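Local coordinates for protein acetyltransferase (Brucella abortus str. 2308 A, PDB 4ZBG) that binds acetyl-CoA as a GNAT-family enzyme and probably transfers its acetyl group to an amine of an acceptor substrate, at residues 71-85 with 108-121. Residues are numbered along the deposited sequence; the frame is centred on the assembly and turned at random.
Sequences FSPVLIGGAEKGWYG and GLAQLRGAGARGCV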
loop_
_atom_site.group_PDB
_atom_site.type_symbol
_atom_site.label_atom_id
_atom_site.label_comp_id
_atom_site.label_asym_id
_atom_site.label_seq_id
_atom_site.Cartn_x
_atom_site.Cartn_y
_atom_site.Cartn_z
ATOM N N PHE A 71 0.687 -1.720 3.442
ATOM C CA PHE A 71 0.861 -0.634 4.394
ATOM C C PHE A 71 1.878 -1.063 5.432
ATOM O O PHE A 71 1.933 -2.235 5.795
ATOM C CB PHE A 71 -0.442 -0.315 5.114
ATOM C CG PHE A 71 -1.533 0.179 4.223
ATOM C CD1 PHE A 71 -2.336 -0.706 3.522
ATOM C CD2 PHE A 71 -1.785 1.537 4.115
ATOM C CE1 PHE A 71 -3.357 -0.245 2.720
ATOM C CE2 PHE A 71 -2.809 2.013 3.318
ATOM C CZ PHE A 71 -3.596 1.123 2.616
ATOM N N SER A 72 2.656 -0.106 5.936
ATOM C CA SER A 72 3.699 -0.395 6.920
ATOM C C SER A 72 3.884 0.834 7.804
ATOM O O SER A 72 3.514 1.940 7.408
ATOM C CB SER A 72 5.013 -0.783 6.216
ATOM O OG SER A 72 5.438 0.214 5.312
ATOM N N PRO A 73 4.453 0.660 9.007
ATOM C CA PRO A 73 4.565 1.825 9.893
ATOM C C PRO A 73 5.619 2.798 9.391
ATOM O O PRO A 73 6.629 2.380 8.825
ATOM C CB PRO A 73 5.028 1.215 11.228
ATOM C CG PRO A 73 4.737 -0.252 11.117
ATOM C CD PRO A 73 4.947 -0.566 9.659
ATOM N N VAL A 74 5.382 4.088 9.595
ATOM C CA VAL A 74 6.431 5.076 9.395
ATOM C C VAL A 74 6.747 5.698 10.741
ATOM O O VAL A 74 5.873 5.844 11.593
ATOM C CB VAL A 74 6.048 6.165 8.363
ATOM C CG1 VAL A 74 5.772 5.556 7.003
ATOM C CG2 VAL A 74 4.867 7.009 8.850
ATOM N N LEU A 75 8.006 6.046 10.943
ATOM C CA LEU A 75 8.400 6.783 12.136
ATOM C C LEU A 75 8.339 8.258 11.816
ATOM O O LEU A 75 8.639 8.665 10.693
ATOM C CB LEU A 75 9.826 6.431 12.548
ATOM C CG LEU A 75 10.062 4.972 12.929
ATOM C CD1 LEU A 75 11.519 4.742 13.272
ATOM C CD2 LEU A 75 9.178 4.572 14.094
ATOM N N ILE A 76 7.958 9.055 12.806
ATOM C CA ILE A 76 7.976 10.505 12.668
ATOM C C ILE A 76 8.908 11.046 13.736
ATOM O O ILE A 76 8.642 10.898 14.927
ATOM C CB ILE A 76 6.575 11.106 12.781
ATOM C CG1 ILE A 76 5.675 10.568 11.668
ATOM C CG2 ILE A 76 6.655 12.635 12.733
ATOM C CD1 ILE A 76 4.220 10.929 11.854
ATOM N N GLY A 77 10.006 11.668 13.317
ATOM C CA GLY A 77 11.029 12.084 14.260
ATOM C C GLY A 77 11.517 10.934 15.124
ATOM O O GLY A 77 11.868 11.123 16.293
ATOM N N GLY A 78 11.538 9.737 14.550
ATOM C CA GLY A 78 12.017 8.560 15.249
ATOM C C GLY A 78 10.997 7.888 16.144
ATOM O O GLY A 78 11.311 6.889 16.794
ATOM N N ALA A 79 9.776 8.419 16.176
ATOM C CA ALA A 79 8.753 7.914 17.088
ATOM C C ALA A 79 7.628 7.185 16.368
ATOM O O ALA A 79 7.274 7.524 15.241
ATOM C CB ALA A 79 8.178 9.045 17.909
ATOM N N GLU A 80 7.062 6.197 17.055
ATOM C CA GLU A 80 5.867 5.496 16.614
ATOM C C GLU A 80 4.645 6.273 17.101
ATOM O O GLU A 80 4.411 6.402 18.303
ATOM C CB GLU A 80 5.883 4.074 17.172
ATOM C CG GLU A 80 7.136 3.303 16.761
ATOM C CD GLU A 80 7.257 1.938 17.417
ATOM O OE1 GLU A 80 6.711 1.751 18.526
ATOM O OE2 GLU A 80 7.910 1.051 16.819
ATOM N N LYS A 81 3.890 6.818 16.157
ATOM C CA LYS A 81 2.788 7.715 16.474
ATOM C C LYS A 81 1.492 7.303 15.779
ATOM O O LYS A 81 0.578 8.106 15.639
ATOM C CB LYS A 81 3.163 9.147 16.084
ATOM C CG LYS A 81 4.483 9.620 16.687
ATOM C CD LYS A 81 4.764 11.096 16.399
ATOM C CE LYS A 81 3.837 12.029 17.166
ATOM N NZ LYS A 81 3.905 11.860 18.648
ATOM N N GLY A 82 1.415 6.053 15.336
ATOM C CA GLY A 82 0.197 5.560 14.719
ATOM C C GLY A 82 0.039 5.951 13.263
ATOM O O GLY A 82 -1.067 5.911 12.725
ATOM N N TRP A 83 1.147 6.311 12.623
ATOM C CA TRP A 83 1.146 6.679 11.213
ATOM C C TRP A 83 1.750 5.577 10.353
ATOM O O TRP A 83 2.695 4.885 10.767
ATOM C CB TRP A 83 1.874 8.012 10.997
ATOM C CG TRP A 83 1.000 9.172 11.359
ATOM C CD1 TRP A 83 0.664 9.598 12.617
ATOM C CD2 TRP A 83 0.303 10.026 10.447
ATOM N NE1 TRP A 83 -0.199 10.666 12.535
ATOM C CE2 TRP A 83 -0.436 10.946 11.215
ATOM C CE3 TRP A 83 0.220 10.091 9.051
ATOM C CZ2 TRP A 83 -1.236 11.929 10.634
ATOM C CZ3 TRP A 83 -0.573 11.066 8.475
ATOM C CH2 TRP A 83 -1.287 11.976 9.268
ATOM N N TYR A 84 1.194 5.425 9.152
ATOM C CA TYR A 84 1.565 4.356 8.240
ATOM C C TYR A 84 1.880 4.938 6.879
ATOM O O TYR A 84 1.458 6.046 6.552
ATOM C CB TYR A 84 0.434 3.313 8.171
ATOM C CG TYR A 84 0.230 2.659 9.520
ATOM C CD1 TYR A 84 -0.599 3.240 10.480
ATOM C CD2 TYR A 84 0.918 1.497 9.866
ATOM C CE1 TYR A 84 -0.750 2.670 11.731
ATOM C CE2 TYR A 84 0.774 0.924 11.113
ATOM C CZ TYR A 84 -0.066 1.511 12.039
ATOM O OH TYR A 84 -0.220 0.945 13.287
ATOM N N GLY A 85 2.640 4.193 6.096
ATOM C CA GLY A 85 2.892 4.544 4.714
ATOM C C GLY A 85 2.170 3.574 3.812
ATOM O O GLY A 85 2.138 2.366 4.071
ATOM N N GLY A 108 -8.138 -0.555 2.294
ATOM C CA GLY A 108 -6.982 -0.517 3.173
ATOM C C GLY A 108 -7.037 0.615 4.178
ATOM O O GLY A 108 -6.767 0.425 5.370
ATOM N N LEU A 109 -7.401 1.805 3.706
ATOM C CA LEU A 109 -7.520 2.953 4.598
ATOM C C LEU A 109 -8.607 2.720 5.643
ATOM O O LEU A 109 -8.437 3.072 6.808
ATOM C CB LEU A 109 -7.809 4.219 3.805
ATOM C CG LEU A 109 -6.677 4.669 2.884
ATOM C CD1 LEU A 109 -7.179 5.805 2.007
ATOM C CD2 LEU A 109 -5.441 5.083 3.670
ATOM N N ALA A 110 -9.717 2.114 5.228
ATOM C CA ALA A 110 -10.813 1.854 6.155
ATOM C C ALA A 110 -10.357 0.888 7.242
ATOM O O ALA A 110 -10.688 1.053 8.417
ATOM C CB ALA A 110 -12.033 1.321 5.416
ATOM N N GLN A 111 -9.568 -0.110 6.859
ATOM C CA GLN A 111 -9.082 -1.076 7.832
ATOM C C GLN A 111 -8.066 -0.465 8.794
ATOM O O GLN A 111 -8.093 -0.747 9.994
ATOM C CB GLN A 111 -8.564 -2.335 7.137
ATOM C CG GLN A 111 -9.705 -3.140 6.528
ATOM C CD GLN A 111 -9.296 -4.522 6.089
ATOM O OE1 GLN A 111 -8.431 -5.152 6.698
ATOM N NE2 GLN A 111 -9.917 -5.005 5.018
ATOM N N LEU A 112 -7.193 0.399 8.285
ATOM C CA LEU A 112 -6.275 1.124 9.165
ATOM C C LEU A 112 -7.026 1.994 10.157
ATOM O O LEU A 112 -6.731 1.966 11.351
ATOM C CB LEU A 112 -5.333 2.023 8.377
ATOM C CG LEU A 112 -4.116 1.408 7.700
ATOM C CD1 LEU A 112 -3.299 2.526 7.070
ATOM C CD2 LEU A 112 -3.267 0.595 8.674
ATOM N N ARG A 113 -7.987 2.774 9.663
ATOM C CA ARG A 113 -8.772 3.620 10.544
ATOM C C ARG A 113 -9.475 2.764 11.599
ATOM O O ARG A 113 -9.486 3.111 12.785
ATOM C CB ARG A 113 -9.794 4.424 9.736
ATOM C CG ARG A 113 -10.484 5.507 10.538
ATOM C CD ARG A 113 -11.639 6.116 9.770
ATOM N NE ARG A 113 -11.203 6.948 8.652
ATOM C CZ ARG A 113 -11.026 8.265 8.729
ATOM N NH1 ARG A 113 -11.237 8.900 9.875
ATOM N NH2 ARG A 113 -10.634 8.947 7.660
ATOM N N GLY A 114 -10.037 1.645 11.161
ATOM C CA GLY A 114 -10.801 0.780 12.035
ATOM C C GLY A 114 -9.964 0.146 13.117
ATOM O O GLY A 114 -10.492 -0.273 14.142
ATOM N N ALA A 115 -8.654 0.091 12.897
ATOM C CA ALA A 115 -7.744 -0.525 13.853
ATOM C C ALA A 115 -7.064 0.498 14.761
ATOM O O ALA A 115 -6.217 0.136 15.569
ATOM C CB ALA A 115 -6.711 -1.380 13.133
ATOM N N GLY A 116 -7.445 1.768 14.633
ATOM C CA GLY A 116 -6.952 2.814 15.512
ATOM C C GLY A 116 -5.793 3.656 14.998
ATOM O O GLY A 116 -5.184 4.392 15.771
ATOM N N ALA A 117 -5.478 3.555 13.710
ATOM C CA ALA A 117 -4.398 4.344 13.127
ATOM C C ALA A 117 -4.690 5.845 13.201
ATOM O O ALA A 117 -5.847 6.270 13.198
ATOM C CB ALA A 117 -4.151 3.923 11.692
ATOM N N ARG A 118 -3.630 6.643 13.255
ATOM C CA ARG A 118 -3.768 8.090 13.307
ATOM C C ARG A 118 -3.638 8.751 11.937
ATOM O O ARG A 118 -4.078 9.884 11.739
ATOM C CB ARG A 118 -2.737 8.668 14.271
ATOM C CG ARG A 118 -2.966 8.247 15.712
ATOM C CD ARG A 118 -3.933 9.180 16.415
ATOM N NE ARG A 118 -3.282 10.427 16.810
ATOM C CZ ARG A 118 -3.854 11.358 17.565
ATOM N NH1 ARG A 118 -3.191 12.463 17.878
ATOM N NH2 ARG A 118 -5.090 11.180 18.006
ATOM N N GLY A 119 -3.036 8.050 10.985
ATOM C CA GLY A 119 -2.939 8.600 9.655
ATOM C C GLY A 119 -2.123 7.772 8.694
ATOM O O GLY A 119 -1.492 6.780 9.079
ATOM N N CYS A 120 -2.123 8.207 7.439
ATOM C CA CYS A 120 -1.381 7.544 6.386
ATOM C C CYS A 120 -0.671 8.568 5.515
ATOM O O CYS A 120 -1.207 9.645 5.253
ATOM C CB CYS A 120 -2.342 6.726 5.530
ATOM S SG CYS A 120 -1.557 5.552 4.419
ATOM N N VAL A 121 0.540 8.219 5.083
ATOM C CA VAL A 121 1.291 9.044 4.135
ATOM C C VAL A 121 1.627 8.229 2.907
ATOM O O VAL A 121 1.599 7.004 2.939
ATOM C CB VAL A 121 2.575 9.625 4.739
ATOM C CG1 VAL A 121 2.242 10.517 5.905
ATOM C CG2 VAL A 121 3.537 8.503 5.140
HETATM O O HOH W 1 -0.050 10.425 17.100
#
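The six-membered ring of W83 lies flat on the backbone of G119: CA of G119 stands 3.4 Å from the ring centroid, only 7° off the normal, a CH-pi contact at a spacing that leaves no room for a side chain. With chi1 at -79°, CG of W83 is anti to its own carbonyl carbon, and the indole is laid across the neighbouring strand; R118 O sits over the same ring face near the rim, and V121 CG1 reaches CE3 at 3.8 Å. The same two strands, 83-85 and 119-121, pair in parallel. G82 O accepts a hydrogen bond from R118 N at 2.7 Å and a weak one from G119 N; Y84 N donates to G119 O, and V121 N meets Y84 O at 2.8 Å, nearly in line with the carbonyl bond.

On the sheet face carrying Y84 and C120, L112 of helix 108-114 packs against it with its two methyls divided. CD2 stands over the Y84 ring in a CH-pi contact, 15° off the normal, whereas CD1 packs 3.5 Å from F71 CD2. The F71 ring also abuts the helix backbone, its CE1 3.7 Å from G108 CA, and C120 SG touches its edge in the ring plane, a sulfur-aromatic contact. A117 CB, just past the Schellman motif at G116, meets Y84 CE1. At the solvent end a water bridges K81 O and R118 NE.

Strand 83-91, helix 100-114 and strand 119-122 form the beta-alpha-beta unit of the GNAT fold, with acetyl-CoA bound about 8 Å from G85. G108 lets F71 reach the helix backbone, in a helix-to-sheet contact that is apolar throughout, whereas G119 lets W83 lie on the neighbouring strand, adding a CH-pi stack to the main-chain hydrogen bonds there.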